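Local atomic coordinates of YcgJ protein (Bacillus subtilis, PDB entry 1XXL), a protein that is of unknown function but probably transfers methyl groups from S-adenosylmethionine to an acceptor that has not been identified. Residues V103-A106 with V107-A111; S155-Q158 with A159-S162; A204-E207 with A208-T211. One frame throughout, in Å; residues are numbered along the deposited sequence.

How the contacts relate
The three contacts show how packing of side chains a turn apart on a helix serves different places in a fold. They follow one another along the chain without overlap. Contact 1 lies on helix 103-113, within the Rossmann-like methyltransferase domain, and contact 2 on helix 154-163. Their centres are about 11 Å apart and they touch: Val103 and Val107 pack on Trp157, while Arg104 CD lies 3.3 Å from Met160 CG. Contact 3 starts helix 206-211, its centre about 32 Å from that of contact 1 and 26 Å from that of contact 2. The first two therefore form a joint layer near the cofactor-binding region, whereas the third belongs to a remote part of the molecule.

Contact 1. Residues V103-A106 with V107-A111; sequences VRKA and VREVA
Lys105 and Arg108, three residues apart on one helix, lay their long side chains across each other at a slant. The arginine runs straight out with CG anti to the backbone N (chi1 -169°) and bends only at chi3, which turns its guanidinium back over Lys105. There Lys105 CD sits over one face of the flat group, 3.7 Å from Arg108 NH1 and offset toward the rim. The two charged ends are also close, Lys105 NZ lying 3.8 Å from Arg108 NH1, two like charges whose repulsion is probably eased by nearby Glu109. Lys105 bends at chi2, and its NZ stays 4.3 Å from Glu109 OE1, too far for a salt bridge; a water fills the gap, accepting from Lys105 NZ at 3.0 Å and donating to Glu109 OE1 at 2.6 Å. Glu109 has stronger partners outside: Arg112 forms a salt bridge with OE1, and the backbone N of Leu81 donates to OE2, so both oxygens of this buried carboxylate are held. Regular i to i+4 bonds run through the stretch; Val110 N donates to Ala106 O at 2.8 Å. The helix is the connection in a beta-alpha-beta crossover between parallel strands 88-94 and 118-125. Ala106 packs on Ala78, which probably binds the cofactor, while helix 154-163 covers the valine flank, and the backbone O of Ala111 accepts a hydrogen bond from Lys236 NZ of strand 222-236.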
ATOM      1  N   VAL A 103       2.444 -12.157  -1.100  1.00 16.64           N
ATOM      2  CA  VAL A 103       1.160 -11.457  -1.123  1.00 16.73           C
ATOM      3  C   VAL A 103      -0.032 -12.429  -1.104  1.00 16.39           C
ATOM      4  O   VAL A 103      -1.038 -12.157  -0.442  1.00 15.09           O
ATOM      5  CB  VAL A 103       1.082 -10.417  -2.296  1.00 16.76           C
ATOM      6  CG1 VAL A 103       1.237 -11.073  -3.686  1.00 16.85           C
ATOM      7  CG2 VAL A 103      -0.207  -9.620  -2.204  1.00 17.51           C
ATOM      8  N   ARG A 104       0.101 -13.581  -1.771  1.00 16.39           N
ATOM      9  CA  ARG A 104      -0.953 -14.594  -1.766  1.00 17.32           C
ATOM     10  C   ARG A 104      -1.286 -15.102  -0.351  1.00 16.09           C
ATOM     11  O   ARG A 104      -2.442 -15.244   0.004  1.00 15.66           O
ATOM     12  CB  ARG A 104      -0.564 -15.790  -2.653  1.00 18.82           C
ATOM     13  CG  ARG A 104      -0.617 -15.546  -4.167  1.00 22.50           C
ATOM     14  CD  ARG A 104      -2.042 -15.372  -4.708  1.00 31.85           C
ATOM     15  NE  ARG A 104      -3.063 -16.333  -4.224  1.00 34.63           N
ATOM     16  CZ  ARG A 104      -4.129 -16.753  -4.907  1.00 35.27           C
ATOM     17  NH1 ARG A 104      -4.364 -16.392  -6.172  1.00 37.19           N
ATOM     18  NH2 ARG A 104      -4.944 -17.618  -4.326  1.00 37.91           N
ATOM     19  N   LYS A 105      -0.255 -15.382   0.436  1.00 16.43           N
ATOM     20  CA  LYS A 105      -0.418 -15.748   1.844  1.00 16.02           C
ATOM     21  C   LYS A 105      -0.932 -14.565   2.696  1.00 15.40           C
ATOM     22  O   LYS A 105      -1.745 -14.768   3.588  1.00 15.84           O
ATOM     23  CB  LYS A 105       0.904 -16.302   2.382  1.00 16.50           C
ATOM     24  CG  LYS A 105       0.893 -16.746   3.853  1.00 18.93           C
ATOM     25  CD  LYS A 105      -0.341 -17.592   4.245  1.00 21.18           C
ATOM     26  CE  LYS A 105      -0.068 -18.439   5.499  1.00 22.71           C
ATOM     27  NZ  LYS A 105      -1.161 -19.441   5.719  1.00 24.63           N
ATOM     28  N   ALA A 106      -0.494 -13.334   2.399  1.00 15.15           N
ATOM     29  CA  ALA A 106      -1.004 -12.119   3.085  1.00 14.37           C
ATOM     30  C   ALA A 106      -2.545 -11.998   2.961  1.00 14.52           C
ATOM     31  O   ALA A 106      -3.238 -11.823   3.959  1.00 13.64           O
ATOM     32  CB  ALA A 106      -0.322 -10.866   2.543  1.00 13.91           C
ATOM     33  N   VAL A 107      -3.067 -12.120   1.737  1.00 14.18           N
ATOM     34  CA  VAL A 107      -4.507 -12.013   1.485  1.00 14.05           C
ATOM     35  C   VAL A 107      -5.280 -13.116   2.158  1.00 14.10           C
ATOM     36  O   VAL A 107      -6.394 -12.902   2.627  1.00 13.32           O
ATOM     37  CB  VAL A 107      -4.844 -12.014  -0.034  1.00 14.65           C
ATOM     38  CG1 VAL A 107      -6.374 -11.990  -0.254  1.00 14.67           C
ATOM     39  CG2 VAL A 107      -4.208 -10.805  -0.715  1.00 14.44           C
ATOM     40  N   ARG A 108      -4.693 -14.309   2.197  1.00 14.80           N
ATOM     41  CA  ARG A 108      -5.310 -15.428   2.872  1.00 15.60           C
ATOM     42  C   ARG A 108      -5.451 -15.113   4.375  1.00 14.10           C
ATOM     43  O   ARG A 108      -6.485 -15.381   4.992  1.00 13.70           O
ATOM     44  CB  ARG A 108      -4.462 -16.689   2.605  1.00 16.22           C
ATOM     45  CG  ARG A 108      -5.064 -18.008   2.997  1.00 18.28           C
ATOM     46  CD  ARG A 108      -4.062 -19.176   2.754  1.00 22.93           C
ATOM     47  NE  ARG A 108      -3.228 -18.917   1.566  1.00 30.45           N
ATOM     48  CZ  ARG A 108      -2.042 -19.481   1.304  1.00 32.97           C
ATOM     49  NH1 ARG A 108      -1.524 -20.413   2.111  1.00 36.29           N
ATOM     50  NH2 ARG A 108      -1.377 -19.130   0.204  1.00 31.85           N
ATOM     51  N   GLU A 109      -4.416 -14.522   4.952  1.00 13.12           N
ATOM     52  CA  GLU A 109      -4.428 -14.118   6.363  1.00 13.64           C
ATOM     53  C   GLU A 109      -5.408 -12.965   6.634  1.00 12.83           C
ATOM     54  O   GLU A 109      -6.141 -12.999   7.626  1.00 12.09           O
ATOM     55  CB  GLU A 109      -3.013 -13.729   6.823  1.00 13.66           C
ATOM     56  CG  GLU A 109      -2.135 -14.904   7.169  1.00 15.63           C
ATOM     57  CD  GLU A 109      -2.574 -15.632   8.456  1.00 18.27           C
ATOM     58  OE1 GLU A 109      -3.245 -16.683   8.312  1.00 19.66           O
ATOM     59  OE2 GLU A 109      -2.266 -15.173   9.590  1.00 17.34           O
ATOM     60  N   VAL A 110      -5.412 -11.962   5.747  1.00 12.26           N
ATOM     61  CA  VAL A 110      -6.366 -10.866   5.821  1.00 12.62           C
ATOM     62  C   VAL A 110      -7.785 -11.423   5.834  1.00 12.52           C
ATOM     63  O   VAL A 110      -8.567 -11.063   6.706  1.00 11.13           O
ATOM     64  CB  VAL A 110      -6.205  -9.867   4.654  1.00 12.75           C
ATOM     65  CG1 VAL A 110      -7.431  -8.987   4.498  1.00 13.80           C
ATOM     66  CG2 VAL A 110      -4.975  -9.031   4.863  1.00 13.34           C
ATOM     67  N   ALA A 111      -8.113 -12.308   4.883  1.00 12.38           N
ATOM     68  CA  ALA A 111      -9.449 -12.874   4.828  1.00 12.70           C
ATOM     69  C   ALA A 111      -9.788 -13.653   6.088  1.00 13.16           C
ATOM     70  O   ALA A 111     -10.924 -13.573   6.575  1.00 14.47           O
ATOM     71  CB  ALA A 111      -9.626 -13.771   3.580  1.00 13.50           C
TER
HETATM   72  O   HOH W   1      -3.803 -18.182   6.236  1.00 31.54           O

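Contact 2. Residues S155-Q158 with A159-S162; sequences SEWQ and AMFS
Met160, present as selenomethionine, curls back along its own helix to place its methyl over the indole of Trp157. Its CB starts 3.5 Å from Glu156 O, and CG, anti to the carbonyl carbon (chi1 -62°), comes closer still, 3.2 Å from that same oxygen. The chain then runs extended to SE, which stands obliquely to the Trp157 six-membered ring, 5.3 Å from its centroid, a Met-aromatic contact. A bend at chi3 carries CE inward, and this methyl ends over the ring face, 3.9 Å from the centroid and 21° off the normal, a CH-pi contact; Trp157 CE3 is its nearest ring atom, and CE is also 3.7 Å from Glu156 O. From the next residue, Phe161 CE1 meets Trp157 CE3 too, at 3.8 Å, coming in obliquely to the indole. With an alanine here instead of Trp157, the Met160 methyl and the Phe161 ring would probably lose the aromatic surface they share and be freer to turn. Phe161 N donates to Trp157 O at 2.9 Å. Helix 154-163 thus turns this apolar side inward: Trp157 and Met160 pack against helix 103-113, Trp157 also touches Tyr168 of strand 166-179, and Phe161 rests on Ile232 of strand 222-236.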
ATOM      1  N   SER A 155      -5.841  -7.559 -12.286  1.00 10.69           N
ATOM      2  CA  SER A 155      -6.184  -8.971 -12.519  1.00 10.62           C
ATOM      3  C   SER A 155      -5.779  -9.872 -11.404  1.00  9.65           C
ATOM      4  O   SER A 155      -6.554 -10.701 -10.956  1.00  9.62           O
ATOM      5  CB  SER A 155      -5.385  -9.482 -13.725  1.00 10.65           C
ATOM      6  OG  SER A 155      -6.144  -9.252 -14.826  1.00 17.39           O
ATOM      7  N   GLU A 156      -4.517  -9.765 -11.021  1.00  9.57           N
ATOM      8  CA  GLU A 156      -4.001 -10.564  -9.927  1.00 10.74           C
ATOM      9  C   GLU A 156      -4.737 -10.318  -8.617  1.00  9.83           C
ATOM     10  O   GLU A 156      -5.040 -11.265  -7.911  1.00  9.37           O
ATOM     11  CB  GLU A 156      -2.499 -10.359  -9.767  1.00 10.59           C
ATOM     12  CG  GLU A 156      -1.722 -10.959 -10.925  1.00 13.16           C
ATOM     13  CD  GLU A 156      -0.236 -10.630 -10.896  1.00 15.20           C
ATOM     14  OE1 GLU A 156       0.547 -11.482 -11.383  1.00 20.88           O
ATOM     15  OE2 GLU A 156       0.162  -9.533 -10.417  1.00 14.23           O
ATOM     16  N   TRP A 157      -5.021  -9.058  -8.279  1.00  9.74           N
ATOM     17  CA  TRP A 157      -5.800  -8.762  -7.068  1.00  9.20           C
ATOM     18  C   TRP A 157      -7.184  -9.337  -7.138  1.00  8.79           C
ATOM     19  O   TRP A 157      -7.684  -9.877  -6.159  1.00  8.23           O
ATOM     20  CB  TRP A 157      -5.932  -7.254  -6.841  1.00  9.53           C
ATOM     21  CG  TRP A 157      -4.684  -6.634  -6.286  1.00  9.61           C
ATOM     22  CD1 TRP A 157      -3.888  -5.721  -6.895  1.00 10.43           C
ATOM     23  CD2 TRP A 157      -4.099  -6.896  -5.014  1.00  8.44           C
ATOM     24  NE1 TRP A 157      -2.855  -5.371  -6.067  1.00 10.45           N
ATOM     25  CE2 TRP A 157      -2.948  -6.089  -4.911  1.00  9.95           C
ATOM     26  CE3 TRP A 157      -4.447  -7.719  -3.940  1.00 10.12           C
ATOM     27  CZ2 TRP A 157      -2.127  -6.078  -3.764  1.00 11.22           C
ATOM     28  CZ3 TRP A 157      -3.635  -7.718  -2.799  1.00 10.96           C
ATOM     29  CH2 TRP A 157      -2.488  -6.899  -2.721  1.00 11.20           C
ATOM     30  N   GLN A 158      -7.829  -9.202  -8.292  1.00  9.04           N
ATOM     31  CA  GLN A 158      -9.155  -9.791  -8.454  1.00 10.09           C
ATOM     32  C   GLN A 158      -9.145 -11.311  -8.244  1.00 10.26           C
ATOM     33  O   GLN A 158     -10.059 -11.839  -7.594  1.00  9.95           O
ATOM     34  CB  GLN A 158      -9.741  -9.475  -9.814  1.00 10.43           C
ATOM     35  CG  GLN A 158     -10.073  -8.040  -9.977  1.00 13.08           C
ATOM     36  CD  GLN A 158     -10.395  -7.719 -11.382  1.00 17.31           C
ATOM     37  OE1 GLN A 158     -11.230  -8.359 -11.991  1.00 24.06           O
ATOM     38  NE2 GLN A 158      -9.753  -6.717 -11.903  1.00 20.39           N
ATOM     39  N   ALA A 159      -8.123 -11.991  -8.773  1.00 10.45           N
ATOM     40  CA  ALA A 159      -8.014 -13.459  -8.662  1.00 11.77           C
ATOM     41  C   ALA A 159      -7.728 -13.883  -7.217  1.00 12.26           C
ATOM     42  O   ALA A 159      -8.316 -14.835  -6.722  1.00 11.48           O
ATOM     43  CB  ALA A 159      -6.937 -13.988  -9.594  1.00 11.66           C
HETATM   44  N   MSE A 160      -6.835 -13.154  -6.536  1.00 12.89           N
HETATM   45  CA  MSE A 160      -6.569 -13.393  -5.105  1.00 13.97           C
HETATM   46  C   MSE A 160      -7.791 -13.150  -4.198  1.00 12.53           C
HETATM   47  O   MSE A 160      -8.033 -13.888  -3.262  1.00 11.75           O
HETATM   48  CB  MSE A 160      -5.412 -12.528  -4.635  1.00 14.29           C
HETATM   49  CG  MSE A 160      -4.124 -12.851  -5.345  1.00 17.23           C
HETATM   50 SE   MSE A 160      -2.489 -12.068  -4.523  1.00 24.82          SE
HETATM   51  CE  MSE A 160      -2.405 -10.350  -5.514  1.00 18.03           C
ATOM     52  N   PHE A 161      -8.560 -12.107  -4.475  1.00 11.63           N
ATOM     53  CA  PHE A 161      -9.773 -11.870  -3.710  1.00 11.41           C
ATOM     54  C   PHE A 161     -10.756 -13.007  -3.903  1.00 11.26           C
ATOM     55  O   PHE A 161     -11.309 -13.513  -2.925  1.00 10.80           O
ATOM     56  CB  PHE A 161     -10.425 -10.554  -4.085  1.00 10.70           C
ATOM     57  CG  PHE A 161      -9.829  -9.361  -3.403  1.00  9.17           C
ATOM     58  CD1 PHE A 161      -8.471  -9.292  -3.114  1.00  9.05           C
ATOM     59  CD2 PHE A 161     -10.628  -8.275  -3.081  1.00  9.48           C
ATOM     60  CE1 PHE A 161      -7.936  -8.162  -2.499  1.00  9.98           C
ATOM     61  CE2 PHE A 161     -10.083  -7.145  -2.487  1.00  8.69           C
ATOM     62  CZ  PHE A 161      -8.747  -7.090  -2.195  1.00  8.81           C
ATOM     63  N   SER A 162     -10.947 -13.413  -5.155  1.00 10.83           N
ATOM     64  CA  SER A 162     -11.840 -14.514  -5.476  1.00 11.45           C
ATOM     65  C   SER A 162     -11.409 -15.814  -4.810  1.00 11.25           C
ATOM     66  O   SER A 162     -12.264 -16.562  -4.340  1.00 12.09           O
ATOM     67  CB  SER A 162     -11.952 -14.702  -6.998  1.00 11.47           C
ATOM     68  OG  SER A 162     -13.134 -15.406  -7.332  1.00 14.31           O
TER

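Contact 3. Residues A204-E207 with A208-T211; sequences ASDE and ARDT
Ser205 and Ala208 meet in a capping bond: Ser205 OG accepts from Ala208 N at 3.1 Å, with the N-H nearly straight on it. The torsion of the serine makes this possible, for OG is held between backbone N and carbonyl carbon (chi1 65°), which brings it to the backbone N of Ala208 in the first turn. The same hydroxyl also donates to Glu207 OE1 at 3.1 Å, meeting the carboxylate from above its plane; that carboxylate is likely to interact well with the helix dipole at this end. Arg209 also reaches back, past the N-cap to Ala204. Its CG passes 3.8 Å from Ala204 CB, a bend at chi3 (128°) follows, and NH1 reaches Ala204 O at 2.9 Å on a lone pair in the carbonyl plane; the bond is tilted from the guanidinium plane and somewhat bent (143° at the hydrogen), and Asn202 O takes NH1 as well. At the other end Thr211 donates twice to Glu207 O: OG1 and N, each at 2.9 Å, grip the oxygen from opposite faces of its plane. Ala204 CB and Ala208 CB lie 4.0 Å apart on the buried side, where Phe136 and Leu133 of helix 131-144 cover them. The Ser205 bond to Ala208 N is a classical serine N-cap, here starting the short helix 206-211 away from the cofactor site.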
ATOM      1  N   ALA A 204      12.583   4.431 -21.979  1.00 22.28           N
ATOM      2  CA  ALA A 204      11.183   3.976 -21.980  1.00 21.22           C
ATOM      3  C   ALA A 204      10.537   3.942 -23.391  1.00 20.51           C
ATOM      4  O   ALA A 204      10.712   4.861 -24.179  1.00 20.58           O
ATOM      5  CB  ALA A 204      10.352   4.874 -21.032  1.00 21.03           C
ATOM      6  N   SER A 205       9.783   2.886 -23.699  1.00 19.97           N
ATOM      7  CA  SER A 205       8.986   2.847 -24.932  1.00 19.47           C
ATOM      8  C   SER A 205       7.970   3.987 -24.952  1.00 19.69           C
ATOM      9  O   SER A 205       7.698   4.613 -23.925  1.00 18.88           O
ATOM     10  CB  SER A 205       8.220   1.540 -25.018  1.00 19.30           C
ATOM     11  OG  SER A 205       7.282   1.456 -23.975  1.00 15.77           O
ATOM     12  N   ASP A 206       7.399   4.243 -26.117  1.00 19.44           N
ATOM     13  CA  ASP A 206       6.347   5.225 -26.242  1.00 20.24           C
ATOM     14  C   ASP A 206       5.172   4.897 -25.335  1.00 19.70           C
ATOM     15  O   ASP A 206       4.607   5.782 -24.718  1.00 19.23           O
ATOM     16  CB  ASP A 206       5.867   5.322 -27.688  1.00 21.20           C
ATOM     17  CG  ASP A 206       6.904   5.948 -28.603  1.00 24.70           C
ATOM     18  OD1 ASP A 206       7.797   6.656 -28.092  1.00 30.79           O
ATOM     19  OD2 ASP A 206       6.823   5.738 -29.831  1.00 29.69           O
ATOM     20  N   GLU A 207       4.828   3.617 -25.242  1.00 19.47           N
ATOM     21  CA  GLU A 207       3.708   3.182 -24.417  1.00 19.63           C
ATOM     22  C   GLU A 207       3.996   3.440 -22.917  1.00 18.67           C
ATOM     23  O   GLU A 207       3.103   3.863 -22.199  1.00 18.46           O
ATOM     24  CB  GLU A 207       3.385   1.701 -24.652  1.00 20.70           C
ATOM     25  CG  GLU A 207       3.334   1.265 -26.130  1.00 25.21           C
ATOM     26  CD  GLU A 207       4.740   1.018 -26.711  1.00 30.91           C
ATOM     27  OE1 GLU A 207       5.504   0.207 -26.132  1.00 35.40           O
ATOM     28  OE2 GLU A 207       5.099   1.662 -27.716  1.00 35.24           O
ATOM     29  N   ALA A 208       5.223   3.179 -22.462  1.00 17.09           N
ATOM     30  CA  ALA A 208       5.615   3.437 -21.072  1.00 17.47           C
ATOM     31  C   ALA A 208       5.629   4.944 -20.746  1.00 17.05           C
ATOM     32  O   ALA A 208       5.189   5.385 -19.666  1.00 15.63           O
ATOM     33  CB  ALA A 208       6.975   2.816 -20.777  1.00 16.20           C
ATOM     34  N   ARG A 209       6.140   5.724 -21.690  1.00 16.75           N
ATOM     35  CA  ARG A 209       6.147   7.169 -21.567  1.00 18.53           C
ATOM     36  C   ARG A 209       4.737   7.763 -21.437  1.00 18.03           C
ATOM     37  O   ARG A 209       4.524   8.713 -20.680  1.00 17.16           O
ATOM     38  CB  ARG A 209       6.854   7.767 -22.770  1.00 18.42           C
ATOM     39  CG  ARG A 209       8.361   7.681 -22.707  1.00 20.95           C
ATOM     40  CD  ARG A 209       8.938   7.813 -24.118  1.00 25.10           C
ATOM     41  NE  ARG A 209       9.977   8.836 -24.228  1.00 33.15           N
ATOM     42  CZ  ARG A 209      11.277   8.665 -23.945  1.00 35.42           C
ATOM     43  NH1 ARG A 209      11.745   7.490 -23.547  1.00 36.67           N
ATOM     44  NH2 ARG A 209      12.123   9.696 -24.085  1.00 35.55           N
ATOM     45  N   ASP A 210       3.785   7.203 -22.191  1.00 18.56           N
ATOM     46  CA  ASP A 210       2.373   7.599 -22.117  1.00 17.84           C
ATOM     47  C   ASP A 210       1.738   7.119 -20.808  1.00 16.83           C
ATOM     48  O   ASP A 210       1.164   7.895 -20.065  1.00 16.70           O
ATOM     49  CB  ASP A 210       1.624   7.023 -23.341  1.00 19.27           C
ATOM     50  CG  ASP A 210       0.121   7.404 -23.377  1.00 22.99           C
ATOM     51  OD1 ASP A 210      -0.233   8.576 -23.045  1.00 30.26           O
ATOM     52  OD2 ASP A 210      -0.711   6.520 -23.750  1.00 29.84           O
ATOM     53  N   THR A 211       1.860   5.833 -20.519  1.00 14.93           N
ATOM     54  CA  THR A 211       1.228   5.245 -19.348  1.00 14.52           C
ATOM     55  C   THR A 211       1.727   5.874 -18.054  1.00 13.24           C
ATOM     56  O   THR A 211       0.946   6.132 -17.152  1.00 12.78           O
ATOM     57  CB  THR A 211       1.487   3.720 -19.298  1.00 14.40           C
ATOM     58  OG1 THR A 211       0.890   3.105 -20.453  1.00 16.14           O
ATOM     59  CG2 THR A 211       0.895   3.098 -18.037  1.00 14.33           C
TER